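PDB 2EKC: tryptophan synthase alpha chain from Aquifex aeolicus, which probably cleaves indoleglycerol phosphate to indole and glyceraldehyde 3-phosphate, as the alpha subunit of tryptophan synthase in the last step of tryptophan biosynthesis. Local coordinates for residues Y30-K35 against G242-E247. Residues are numbered along the deposited sequence; the frame is centred on the assembly and turned at random.
Sequences YETSLK and GQKKIE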
loop_
_atom_site.group_PDB
_atom_site.type_symbol
_atom_site.label_atom_id
_atom_site.label_comp_id
_atom_site.label_asym_id
_atom_site.label_seq_id
_atom_site.Cartn_x
_atom_site.Cartn_y
_atom_site.Cartn_z
ATOM N N TYR A 30 -8.370 16.250 -7.477
ATOM C CA TYR A 30 -6.909 16.245 -7.388
ATOM C C TYR A 30 -6.353 17.089 -6.246
ATOM O O TYR A 30 -5.611 16.582 -5.408
ATOM C CB TYR A 30 -6.266 16.708 -8.701
ATOM C CG TYR A 30 -4.761 16.510 -8.714
ATOM C CD1 TYR A 30 -4.202 15.286 -9.082
ATOM C CD2 TYR A 30 -3.900 17.529 -8.310
ATOM C CE1 TYR A 30 -2.820 15.081 -9.045
ATOM C CE2 TYR A 30 -2.517 17.336 -8.264
ATOM C CZ TYR A 30 -1.986 16.109 -8.634
ATOM O OH TYR A 30 -0.626 15.910 -8.580
ATOM N N GLU A 31 -6.710 18.372 -6.214
ATOM C CA GLU A 31 -6.222 19.282 -5.174
ATOM C C GLU A 31 -6.457 18.760 -3.755
ATOM O O GLU A 31 -5.532 18.717 -2.944
ATOM C CB GLU A 31 -6.871 20.659 -5.325
ATOM C CG GLU A 31 -6.404 21.668 -4.282
ATOM C CD GLU A 31 -6.994 23.057 -4.486
ATOM O OE1 GLU A 31 -8.237 23.178 -4.538
ATOM O OE2 GLU A 31 -6.210 24.028 -4.588
ATOM N N THR A 32 -7.692 18.369 -3.460
ATOM C CA THR A 32 -8.028 17.849 -2.141
ATOM C C THR A 32 -7.233 16.584 -1.820
ATOM O O THR A 32 -6.744 16.425 -0.704
ATOM C CB THR A 32 -9.533 17.541 -2.037
ATOM O OG1 THR A 32 -10.285 18.724 -2.329
ATOM C CG2 THR A 32 -9.886 17.053 -0.635
ATOM N N SER A 33 -7.090 15.688 -2.795
ATOM C CA SER A 33 -6.342 14.454 -2.566
ATOM C C SER A 33 -4.875 14.749 -2.269
ATOM O O SER A 33 -4.243 14.067 -1.464
ATOM C CB SER A 33 -6.458 13.505 -3.773
ATOM O OG SER A 33 -5.671 13.920 -4.879
ATOM N N LEU A 34 -4.327 15.772 -2.910
ATOM C CA LEU A 34 -2.931 16.125 -2.674
ATOM C C LEU A 34 -2.761 16.627 -1.244
ATOM O O LEU A 34 -1.787 16.290 -0.575
ATOM C CB LEU A 34 -2.476 17.194 -3.663
ATOM C CG LEU A 34 -1.033 17.684 -3.534
ATOM C CD1 LEU A 34 -0.059 16.519 -3.696
ATOM C CD2 LEU A 34 -0.778 18.750 -4.592
ATOM N N LYS A 35 -3.713 17.424 -0.770
ATOM C CA LYS A 35 -3.642 17.931 0.594
ATOM C C LYS A 35 -3.733 16.759 1.566
ATOM O O LYS A 35 -3.015 16.712 2.563
ATOM C CB LYS A 35 -4.773 18.934 0.850
ATOM C CG LYS A 35 -4.642 20.198 0.017
ATOM C CD LYS A 35 -5.818 21.143 0.223
ATOM C CE LYS A 35 -5.695 22.347 -0.703
ATOM N NZ LYS A 35 -6.867 23.259 -0.617
ATOM N N GLY A 242 -13.168 12.343 1.559
ATOM C CA GLY A 242 -14.366 12.609 0.784
ATOM C C GLY A 242 -15.112 13.876 1.175
ATOM O O GLY A 242 -15.756 14.504 0.333
ATOM N N GLN A 243 -15.037 14.246 2.451
ATOM C CA GLN A 243 -15.693 15.451 2.949
ATOM C C GLN A 243 -14.660 16.549 3.178
ATOM O O GLN A 243 -14.934 17.526 3.866
ATOM C CB GLN A 243 -16.402 15.180 4.277
ATOM C CG GLN A 243 -17.576 14.223 4.213
ATOM C CD GLN A 243 -18.208 14.021 5.584
ATOM O OE1 GLN A 243 -18.780 14.946 6.161
ATOM N NE2 GLN A 243 -18.090 12.813 6.116
ATOM N N LYS A 244 -13.469 16.370 2.618
ATOM C CA LYS A 244 -12.391 17.343 2.765
ATOM C C LYS A 244 -12.071 17.628 4.235
ATOM O O LYS A 244 -11.693 18.745 4.590
ATOM C CB LYS A 244 -12.763 18.649 2.048
ATOM C CG LYS A 244 -13.118 18.455 0.580
ATOM C CD LYS A 244 -13.539 19.756 -0.080
ATOM C CE LYS A 244 -13.990 19.518 -1.514
ATOM N NZ LYS A 244 -14.474 20.767 -2.165
ATOM N N LYS A 245 -12.220 16.616 5.086
ATOM C CA LYS A 245 -11.934 16.768 6.512
ATOM C C LYS A 245 -10.466 16.441 6.748
ATOM O O LYS A 245 -10.120 15.428 7.363
ATOM C CB LYS A 245 -12.850 15.846 7.326
ATOM C CG LYS A 245 -14.319 16.259 7.242
ATOM C CD LYS A 245 -15.281 15.182 7.767
ATOM C CE LYS A 245 -15.247 15.063 9.284
ATOM N NZ LYS A 245 -16.314 14.147 9.783
ATOM N N ILE A 246 -9.610 17.328 6.249
ATOM C CA ILE A 246 -8.163 17.174 6.328
ATOM C C ILE A 246 -7.597 17.160 7.742
ATOM O O ILE A 246 -6.709 16.360 8.053
ATOM C CB ILE A 246 -7.458 18.285 5.517
ATOM C CG1 ILE A 246 -8.043 18.339 4.099
ATOM C CG2 ILE A 246 -5.954 18.035 5.475
ATOM C CD1 ILE A 246 -8.072 16.998 3.382
ATOM N N GLU A 247 -8.101 18.040 8.601
ATOM C CA GLU A 247 -7.606 18.090 9.969
ATOM C C GLU A 247 -7.938 16.805 10.715
ATOM O O GLU A 247 -7.111 16.290 11.462
ATOM C CB GLU A 247 -8.195 19.287 10.721
ATOM C CG GLU A 247 -7.573 19.482 12.098
ATOM C CD GLU A 247 -8.197 20.629 12.870
ATOM O OE1 GLU A 247 -8.226 21.760 12.346
ATOM O OE2 GLU A 247 -8.655 20.396 14.006
#
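Thr-32 and Lys-244 join the first and last beta-alpha units where the eight-stranded TIM barrel closes on itself: Thr-32 sits in the first turn of helix 30-42, which follows the first strand, and Lys-244 in the turn between helices 235-242 and 246-258, after the last. With its positive phi of 56°, Lys-244 is the C' residue of a Schellman motif, its N bonded to Ala-241 O and Lys-245 N to Leu-240 O. From CB outward, the lysine side chain first turns by chi1 of -55°, which sets CG anti to the carbonyl carbon, and there Lys-244 CG meets the methyl Thr-32 CG2 at 3.7 Å. The chain then runs extended, crossing the threonine side chain at about a right angle. Lys-244 CD passes 4.1 Å from Thr-32 OG1, and Lys-244 CE lies 3.9 Å from that oxygen; the lysine side chain also touches Asp-29, whose OD1 accepts a bond from Thr-32 N. Two residues on, Ile-246, right after the N-cap Lys-245, makes the second half of the contact, against Thr-32 and, one helical turn further along helix 30-42, Lys-35. The contact is van der Waals packing throughout: Ile-246 CG2 stands 4.3 Å from Lys-35 O, and Ile-246 CD1 lies 4.4 Å from the methyl Thr-32 CG2.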